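Local coordinates for DNA replication regulator protein HobA (Helicobacter pylori, PDB 2UVP), which is required for the initiation of DNA replication, increasing the binding of the initiator DnaA to the oriC region, at residues P116-V121 with T131-K136; V121-N126 with W142-L147. All blocks are in the same frame, centred on the assembly; numbering follows the deposited sequence.

Contact 1: P116-V121 with T131-K136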
ATOM      1  N   PRO A 116     -15.092 -12.421 -14.511  1.00 17.35           N
ATOM      2  CA  PRO A 116     -14.122 -11.323 -14.573  1.00 17.44           C
ATOM      3  C   PRO A 116     -13.894 -10.799 -15.990  1.00 17.84           C
ATOM      4  O   PRO A 116     -14.083 -11.527 -16.957  1.00 17.99           O
ATOM      5  CB  PRO A 116     -12.841 -11.977 -14.065  1.00 17.67           C
ATOM      6  CG  PRO A 116     -12.954 -13.401 -14.622  1.00 17.64           C
ATOM      7  CD  PRO A 116     -14.417 -13.738 -14.471  1.00 17.58           C
ATOM      8  N   MET A 117     -13.477  -9.538 -16.080  1.00 17.25           N
ATOM      9  CA  MET A 117     -12.989  -8.956 -17.325  1.00 17.54           C
ATOM     10  C   MET A 117     -11.733  -8.192 -16.944  1.00 17.03           C
ATOM     11  O   MET A 117     -11.736  -7.483 -15.927  1.00 16.74           O
ATOM     12  CB  MET A 117     -14.032  -8.015 -17.950  1.00 16.80           C
ATOM     13  CG  MET A 117     -13.463  -7.155 -19.077  1.00 18.84           C
ATOM     14  SD  MET A 117     -14.632  -5.980 -19.795  1.00 20.50           S
ATOM     15  CE  MET A 117     -15.556  -7.053 -20.885  1.00 20.13           C
ATOM     16  N   PHE A 118     -10.664  -8.366 -17.721  1.00 16.34           N
ATOM     17  CA  PHE A 118      -9.401  -7.687 -17.453  1.00 17.03           C
ATOM     18  C   PHE A 118      -9.395  -6.334 -18.120  1.00 16.81           C
ATOM     19  O   PHE A 118      -9.623  -6.241 -19.328  1.00 18.60           O
ATOM     20  CB  PHE A 118      -8.213  -8.482 -17.973  1.00 17.49           C
ATOM     21  CG  PHE A 118      -8.009  -9.784 -17.273  1.00 18.86           C
ATOM     22  CD1 PHE A 118      -7.557  -9.822 -15.958  1.00 20.66           C
ATOM     23  CD2 PHE A 118      -8.251 -10.973 -17.940  1.00 19.99           C
ATOM     24  CE1 PHE A 118      -7.356 -11.049 -15.304  1.00 20.61           C
ATOM     25  CE2 PHE A 118      -8.060 -12.208 -17.298  1.00 22.00           C
ATOM     26  CZ  PHE A 118      -7.612 -12.246 -15.984  1.00 21.49           C
ATOM     27  N   TRP A 119      -9.124  -5.292 -17.352  1.00 15.14           N
ATOM     28  CA  TRP A 119      -8.975  -3.950 -17.935  1.00 14.36           C
ATOM     29  C   TRP A 119      -7.544  -3.558 -17.702  1.00 13.75           C
ATOM     30  O   TRP A 119      -7.125  -3.357 -16.553  1.00 13.25           O
ATOM     31  CB  TRP A 119      -9.901  -2.977 -17.230  1.00 13.94           C
ATOM     32  CG  TRP A 119      -9.855  -1.544 -17.683  1.00 14.20           C
ATOM     33  CD1 TRP A 119      -9.002  -0.960 -18.602  1.00 13.86           C
ATOM     34  CD2 TRP A 119     -10.703  -0.504 -17.205  1.00 12.83           C
ATOM     35  NE1 TRP A 119      -9.290   0.388 -18.715  1.00 14.66           N
ATOM     36  CE2 TRP A 119     -10.320   0.692 -17.861  1.00 12.13           C
ATOM     37  CE3 TRP A 119     -11.740  -0.463 -16.267  1.00 12.31           C
ATOM     38  CZ2 TRP A 119     -10.972   1.906 -17.637  1.00 14.09           C
ATOM     39  CZ3 TRP A 119     -12.391   0.731 -16.041  1.00 13.63           C
ATOM     40  CH2 TRP A 119     -12.000   1.914 -16.730  1.00 14.24           C
ATOM     41  N   HIS A 120      -6.756  -3.489 -18.774  1.00 13.30           N
ATOM     42  CA  HIS A 120      -5.330  -3.219 -18.583  1.00 13.25           C
ATOM     43  C   HIS A 120      -4.956  -1.950 -19.316  1.00 13.47           C
ATOM     44  O   HIS A 120      -5.404  -1.743 -20.445  1.00 14.17           O
ATOM     45  CB  HIS A 120      -4.448  -4.381 -19.055  1.00 14.09           C
ATOM     46  CG  HIS A 120      -2.989  -4.087 -18.943  1.00 13.74           C
ATOM     47  ND1 HIS A 120      -2.314  -4.125 -17.738  1.00 13.25           N
ATOM     48  CD2 HIS A 120      -2.093  -3.642 -19.864  1.00 13.12           C
ATOM     49  CE1 HIS A 120      -1.055  -3.779 -17.937  1.00 15.42           C
ATOM     50  NE2 HIS A 120      -0.911  -3.440 -19.207  1.00 13.82           N
ATOM     51  N   VAL A 121      -4.119  -1.134 -18.680  1.00 12.40           N
ATOM     52  CA  VAL A 121      -3.631   0.105 -19.290  1.00 12.31           C
ATOM     53  C   VAL A 121      -2.121   0.135 -19.388  1.00 12.49           C
ATOM     54  O   VAL A 121      -1.413   0.084 -18.378  1.00 12.54           O
ATOM     55  CB  VAL A 121      -4.091   1.345 -18.491  1.00 10.93           C
ATOM     56  CG1 VAL A 121      -3.646   2.621 -19.213  1.00 10.69           C
ATOM     57  CG2 VAL A 121      -5.609   1.295 -18.308  1.00 13.06           C
ATOM     58  N   THR A 131       0.229 -13.584 -21.297  1.00 25.10           N
ATOM     59  CA  THR A 131      -0.501 -14.842 -21.421  1.00 26.16           C
ATOM     60  C   THR A 131      -1.937 -14.730 -20.903  1.00 26.00           C
ATOM     61  O   THR A 131      -2.861 -15.273 -21.495  1.00 26.48           O
ATOM     62  CB  THR A 131       0.270 -15.984 -20.704  1.00 26.64           C
ATOM     63  OG1 THR A 131       1.577 -16.108 -21.289  1.00 28.46           O
ATOM     64  CG2 THR A 131      -0.454 -17.307 -20.838  1.00 27.88           C
ATOM     65  N   ILE A 132      -2.124 -14.010 -19.801  1.00 25.96           N
ATOM     66  CA  ILE A 132      -3.444 -13.852 -19.211  1.00 26.55           C
ATOM     67  C   ILE A 132      -4.342 -13.018 -20.136  1.00 25.98           C
ATOM     68  O   ILE A 132      -5.502 -13.367 -20.397  1.00 25.91           O
ATOM     69  CB  ILE A 132      -3.321 -13.249 -17.781  1.00 26.86           C
ATOM     70  CG1 ILE A 132      -3.180 -14.388 -16.771  1.00 28.68           C
ATOM     71  CG2 ILE A 132      -4.512 -12.372 -17.435  1.00 28.31           C
ATOM     72  CD1 ILE A 132      -2.746 -13.950 -15.403  1.00 30.07           C
ATOM     73  N   LEU A 133      -3.776 -11.938 -20.663  1.00 25.76           N
ATOM     74  CA  LEU A 133      -4.535 -11.041 -21.518  1.00 26.38           C
ATOM     75  C   LEU A 133      -4.860 -11.708 -22.853  1.00 27.30           C
ATOM     76  O   LEU A 133      -5.870 -11.393 -23.470  1.00 27.71           O
ATOM     77  CB  LEU A 133      -3.785  -9.718 -21.693  1.00 25.36           C
ATOM     78  CG  LEU A 133      -3.580  -8.932 -20.387  1.00 24.89           C
ATOM     79  CD1 LEU A 133      -2.833  -7.651 -20.662  1.00 24.02           C
ATOM     80  CD2 LEU A 133      -4.892  -8.651 -19.663  1.00 23.73           C
ATOM     81  N   LEU A 134      -4.003 -12.642 -23.265  1.00 28.38           N
ATOM     82  CA  LEU A 134      -4.214 -13.479 -24.460  1.00 29.59           C
ATOM     83  C   LEU A 134      -5.314 -14.538 -24.291  1.00 30.11           C
ATOM     84  O   LEU A 134      -5.758 -15.147 -25.278  1.00 30.09           O
ATOM     85  CB  LEU A 134      -2.899 -14.170 -24.827  1.00 29.49           C
ATOM     86  CG  LEU A 134      -2.107 -13.838 -26.102  1.00 31.56           C
ATOM     87  CD1 LEU A 134      -2.465 -12.502 -26.751  1.00 30.65           C
ATOM     88  CD2 LEU A 134      -0.613 -13.920 -25.836  1.00 31.98           C
ATOM     89  N   SER A 135      -5.744 -14.752 -23.047  1.00 30.42           N
ATOM     90  CA  SER A 135      -6.685 -15.820 -22.712  1.00 30.63           C
ATOM     91  C   SER A 135      -8.117 -15.579 -23.211  1.00 31.16           C
ATOM     92  O   SER A 135      -8.394 -14.575 -23.868  1.00 31.58           O
ATOM     93  CB  SER A 135      -6.674 -16.085 -21.201  1.00 30.71           C
ATOM     94  OG  SER A 135      -7.408 -15.099 -20.493  1.00 31.03           O
ATOM     95  N   LYS A 136      -9.004 -16.522 -22.898  1.00 31.33           N
ATOM     96  CA  LYS A 136     -10.411 -16.487 -23.291  1.00 31.80           C
ATOM     97  C   LYS A 136     -11.181 -15.419 -22.518  1.00 30.95           C
ATOM     98  O   LYS A 136     -12.241 -14.968 -22.963  1.00 31.74           O
ATOM     99  CB  LYS A 136     -11.092 -17.851 -23.030  1.00 32.51           C
ATOM    100  CG  LYS A 136     -10.143 -19.056 -22.909  1.00 35.16           C
ATOM    101  CD  LYS A 136      -9.583 -19.200 -21.476  1.00 36.87           C
ATOM    102  CE  LYS A 136      -8.168 -19.778 -21.474  1.00 36.34           C
ATOM    103  NZ  LYS A 136      -7.239 -19.030 -22.370  1.00 37.85           N
TER
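F118 and L133 bring the two backbones nearest, their CA atoms 7.2 Å apart, where residues 131-133 of helix 127-133 lie against strand 116-121. Strand, helix and the following strand 139-143 form a beta-alpha-beta unit of the parallel sheet, and this contact is the packing of its helix on its first strand. The meeting is apolar. F118 and H120, two residues apart on the strand, direct their CB atoms toward the helix, whereas W119 between them faces away and packs on I71 and L75 of helix 65-75. I132 lays its CG2 methyl over one face of the F118 ring, 3.6 Å from the centroid and 21° off the normal. This CH-pi contact is displaced toward the rim, so that the closest pair is CG2 of I132 and CZ of F118 at 3.4 Å. L133 reaches the strand with both methyls, because chi1 of -63° sets CG opposite the carbonyl carbon and the fork spans the two strand residues. Its CD2 lies 3.7 Å from CB of F118, and its CD1 touches CB and CG of H120, each at 4.0 Å. The imidazole of H120 is fixed by polar partners elsewhere, ND1 bonding to OG of S59 and NE2 to the carbonyl of K123. After the helix, S135 lies in the turn that leads toward strand 139-143. The carbonyl oxygen of I132 accepts twice from this residue: from S135 N at 3.0 Å, and from S135 OG at 2.6 Å in the carbonyl plane.

Contact 2: V121-N126 with W142-L147; sequences VGKIEN and WLFEEL
V121 and W142 pair as a parallel bridge with CA atoms 4.8 Å apart, and G122 N donates to the carbonyl oxygen of W142 at 2.9 Å. This bond is nearly straight, with 169° at the hydrogen. The same oxygen receives a CA-H contact from V121. The two side chains run side by side toward helix 161-180, both touching L165, with CG2 of V121 beside CE3 of the W142 indole.

Beyond the bridge both segments continue as loops, and F144 turns back to meet G122 and K123. From its CB, chi1 of -59° places CG beside its own backbone N and sends the ring back to the other chain segment. CD2 then meets CG of K123 at 3.8 Å, the methylene lying at the ring edge and in its plane. Further out, CE2 approaches K123 N and comes within 3.7 Å of G122 CA, while CZ ends 4.0 Å from that same CA. G122 has a positive phi (105°), a conformation in which a side chain would collide with the carbonyl oxygen of V121. This is the carboxy-terminal edge of a parallel alpha/beta sheet, where the chain leaves strands 116-121 and 139-143 in adjacent loops.

One water links the two loops, donating to G122 O and accepting from F144 N. CD2 of L143 also lies 3.6 Å from G122 O, and this methyl touches CD1 of I124. L147 brings its own CD2 to I124 CD1, 4.2 Å away, and both side chains rest on K130 and L133 of helix 127-133. Next to L147, E146 belongs to the calcium sites observed in this protein, together with E149.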
ATOM      1  N   VAL A 121      -4.119  -1.134 -18.680  1.00 12.40           N
ATOM      2  CA  VAL A 121      -3.631   0.105 -19.290  1.00 12.31           C
ATOM      3  C   VAL A 121      -2.121   0.135 -19.388  1.00 12.49           C
ATOM      4  O   VAL A 121      -1.413   0.084 -18.378  1.00 12.54           O
ATOM      5  CB  VAL A 121      -4.091   1.345 -18.491  1.00 10.93           C
ATOM      6  CG1 VAL A 121      -3.646   2.621 -19.213  1.00 10.69           C
ATOM      7  CG2 VAL A 121      -5.609   1.295 -18.308  1.00 13.06           C
ATOM      8  N   GLY A 122      -1.622   0.243 -20.621  1.00 13.75           N
ATOM      9  CA  GLY A 122      -0.230   0.548 -20.847  1.00 14.01           C
ATOM     10  C   GLY A 122       0.563  -0.662 -21.305  1.00 15.70           C
ATOM     11  O   GLY A 122       0.003  -1.612 -21.883  1.00 15.56           O
ATOM     12  N   LYS A 123       1.858  -0.606 -21.038  1.00 17.20           N
ATOM     13  CA  LYS A 123       2.789  -1.685 -21.409  1.00 18.78           C
ATOM     14  C   LYS A 123       2.440  -2.965 -20.679  1.00 19.47           C
ATOM     15  O   LYS A 123       1.973  -2.924 -19.522  1.00 18.66           O
ATOM     16  CB  LYS A 123       4.213  -1.292 -21.048  1.00 19.04           C
ATOM     17  CG  LYS A 123       4.741  -0.107 -21.828  1.00 22.60           C
ATOM     18  CD  LYS A 123       6.230   0.124 -21.569  1.00 27.13           C
ATOM     19  CE  LYS A 123       6.497   0.554 -20.132  1.00 30.49           C
ATOM     20  NZ  LYS A 123       7.876   1.116 -19.932  1.00 33.35           N
ATOM     21  N   ILE A 124       2.700  -4.089 -21.347  1.00 20.40           N
ATOM     22  CA  ILE A 124       2.563  -5.408 -20.730  1.00 22.04           C
ATOM     23  C   ILE A 124       3.979  -5.837 -20.317  1.00 23.72           C
ATOM     24  O   ILE A 124       4.786  -6.263 -21.157  1.00 25.10           O
ATOM     25  CB  ILE A 124       1.886  -6.415 -21.681  1.00 21.90           C
ATOM     26  CG1 ILE A 124       0.493  -5.901 -22.076  1.00 20.77           C
ATOM     27  CG2 ILE A 124       1.806  -7.797 -21.009  1.00 21.37           C
ATOM     28  CD1 ILE A 124      -0.201  -6.638 -23.213  1.00 22.19           C
ATOM     29  N   GLU A 125       4.277  -5.690 -19.031  1.00 24.79           N
ATOM     30  CA  GLU A 125       5.664  -5.717 -18.566  1.00 26.46           C
ATOM     31  C   GLU A 125       6.222  -7.106 -18.236  1.00 26.97           C
ATOM     32  O   GLU A 125       7.410  -7.240 -17.944  1.00 27.51           O
ATOM     33  CB  GLU A 125       5.896  -4.673 -17.454  1.00 26.68           C
ATOM     34  CG  GLU A 125       5.792  -3.219 -18.025  1.00 27.11           C
ATOM     35  CD  GLU A 125       5.859  -2.117 -16.985  1.00 28.29           C
ATOM     36  OE1 GLU A 125       5.050  -2.137 -16.035  1.00 29.82           O
ATOM     37  OE2 GLU A 125       6.701  -1.200 -17.138  1.00 31.42           O
ATOM     38  N   ASN A 126       5.382  -8.134 -18.305  1.00 27.21           N
ATOM     39  CA  ASN A 126       5.904  -9.500 -18.245  1.00 28.08           C
ATOM     40  C   ASN A 126       5.067 -10.510 -19.018  1.00 27.68           C
ATOM     41  O   ASN A 126       3.898 -10.261 -19.351  1.00 27.13           O
ATOM     42  CB  ASN A 126       6.174  -9.951 -16.795  1.00 28.74           C
ATOM     43  CG  ASN A 126       4.916 -10.394 -16.062  1.00 29.90           C
ATOM     44  OD1 ASN A 126       3.822  -9.900 -16.322  1.00 33.56           O
ATOM     45  ND2 ASN A 126       5.076 -11.333 -15.134  1.00 30.95           N
ATOM     46  N   TRP A 142      -6.228  -1.114 -23.130  1.00 14.45           N
ATOM     47  CA  TRP A 142      -5.778   0.183 -23.578  1.00 14.45           C
ATOM     48  C   TRP A 142      -4.293   0.054 -23.730  1.00 15.42           C
ATOM     49  O   TRP A 142      -3.548   0.129 -22.747  1.00 15.25           O
ATOM     50  CB  TRP A 142      -6.113   1.238 -22.524  1.00 14.04           C
ATOM     51  CG  TRP A 142      -7.561   1.449 -22.223  1.00 13.85           C
ATOM     52  CD1 TRP A 142      -8.620   0.606 -22.465  1.00 12.67           C
ATOM     53  CD2 TRP A 142      -8.097   2.585 -21.545  1.00 11.39           C
ATOM     54  NE1 TRP A 142      -9.790   1.183 -21.995  1.00 13.55           N
ATOM     55  CE2 TRP A 142      -9.490   2.400 -21.437  1.00 13.16           C
ATOM     56  CE3 TRP A 142      -7.526   3.775 -21.052  1.00 11.35           C
ATOM     57  CZ2 TRP A 142     -10.336   3.360 -20.836  1.00 13.62           C
ATOM     58  CZ3 TRP A 142      -8.368   4.727 -20.445  1.00 11.80           C
ATOM     59  CH2 TRP A 142      -9.754   4.511 -20.348  1.00 13.01           C
ATOM     60  N   LEU A 143      -3.850  -0.182 -24.967  1.00 15.44           N
ATOM     61  CA  LEU A 143      -2.476  -0.619 -25.205  1.00 16.42           C
ATOM     62  C   LEU A 143      -1.736   0.301 -26.144  1.00 17.59           C
ATOM     63  O   LEU A 143      -2.364   1.090 -26.861  1.00 17.88           O
ATOM     64  CB  LEU A 143      -2.463  -2.042 -25.814  1.00 16.88           C
ATOM     65  CG  LEU A 143      -3.224  -3.123 -25.034  1.00 16.10           C
ATOM     66  CD1 LEU A 143      -3.295  -4.427 -25.858  1.00 19.28           C
ATOM     67  CD2 LEU A 143      -2.594  -3.356 -23.669  1.00 16.44           C
ATOM     68  N   PHE A 144      -0.409   0.185 -26.133  1.00 18.11           N
ATOM     69  CA  PHE A 144       0.431   0.916 -27.081  1.00 20.37           C
ATOM     70  C   PHE A 144       0.627   0.173 -28.415  1.00 22.46           C
ATOM     71  O   PHE A 144       1.139   0.746 -29.391  1.00 22.46           O
ATOM     72  CB  PHE A 144       1.758   1.243 -26.423  1.00 19.82           C
ATOM     73  CG  PHE A 144       1.617   2.073 -25.177  1.00 19.41           C
ATOM     74  CD1 PHE A 144       0.864   3.240 -25.191  1.00 20.18           C
ATOM     75  CD2 PHE A 144       2.262   1.705 -24.009  1.00 19.26           C
ATOM     76  CE1 PHE A 144       0.735   4.023 -24.034  1.00 18.84           C
ATOM     77  CE2 PHE A 144       2.157   2.479 -22.850  1.00 18.68           C
ATOM     78  CZ  PHE A 144       1.385   3.645 -22.871  1.00 18.87           C
ATOM     79  N   GLU A 145       0.235  -1.096 -28.445  1.00 24.52           N
ATOM     80  CA  GLU A 145       0.119  -1.850 -29.704  1.00 27.39           C
ATOM     81  C   GLU A 145      -0.893  -2.966 -29.547  1.00 27.60           C
ATOM     82  O   GLU A 145      -1.060  -3.500 -28.450  1.00 26.72           O
ATOM     83  CB  GLU A 145       1.462  -2.408 -30.165  1.00 27.74           C
ATOM     84  CG  GLU A 145       2.245  -3.182 -29.123  1.00 29.57           C
ATOM     85  CD  GLU A 145       3.644  -3.559 -29.628  1.00 31.23           C
ATOM     86  OE1 GLU A 145       3.728  -4.295 -30.643  1.00 34.84           O
ATOM     87  OE2 GLU A 145       4.648  -3.113 -29.011  1.00 36.49           O
ATOM     88  N   GLU A 146      -1.584  -3.297 -30.638  1.00 29.00           N
ATOM     89  CA  GLU A 146      -2.638  -4.293 -30.579  1.00 31.02           C
ATOM     90  C   GLU A 146      -2.039  -5.637 -30.173  1.00 31.26           C
ATOM     91  O   GLU A 146      -0.981  -6.028 -30.651  1.00 31.28           O
ATOM     92  CB  GLU A 146      -3.385  -4.418 -31.911  1.00 31.30           C
ATOM     93  CG  GLU A 146      -4.671  -5.240 -31.766  1.00 33.20           C
ATOM     94  CD  GLU A 146      -5.457  -5.394 -33.056  1.00 33.37           C
ATOM     95  OE1 GLU A 146      -5.818  -4.376 -33.680  1.00 35.44           O
ATOM     96  OE2 GLU A 146      -5.743  -6.549 -33.439  1.00 38.65           O
ATOM     97  N   LEU A 147      -2.718  -6.329 -29.269  1.00 32.14           N
ATOM     98  CA  LEU A 147      -2.230  -7.609 -28.796  1.00 33.19           C
ATOM     99  C   LEU A 147      -2.925  -8.745 -29.524  1.00 33.98           C
ATOM    100  O   LEU A 147      -2.290  -9.700 -29.952  1.00 34.04           O
ATOM    101  CB  LEU A 147      -2.456  -7.721 -27.277  1.00 33.17           C
ATOM    102  CG  LEU A 147      -2.233  -9.065 -26.581  1.00 33.47           C
ATOM    103  CD1 LEU A 147      -0.741  -9.366 -26.445  1.00 33.31           C
ATOM    104  CD2 LEU A 147      -2.915  -9.078 -25.225  1.00 33.05           C
TER
HETATM  105  O   HOH W   1       0.880  -1.952 -24.500  1.00 20.48           O

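In the fold
After the N-terminal helices the chain forms strand 55-60 and later strand 116-121, where contact 1 begins. V121, the end of that strand, is shared with contact 2, whose first segment continues through the loop toward helix 127-133. Contact 1 closes a short loop when residues 131-136 return onto strand 116-121; contact 2 closes a second when strand 139-143 arrives and the loop after it continues to L147. The loops cross rather than nest, since their segments alternate along the chain. Together they tie the beta-alpha-beta unit: helix to first strand, and first strand's exit to second. They meet at H120 O and W142 N, a probable hydrogen bond of 2.9 Å, and where L133 and L134 pack on L147.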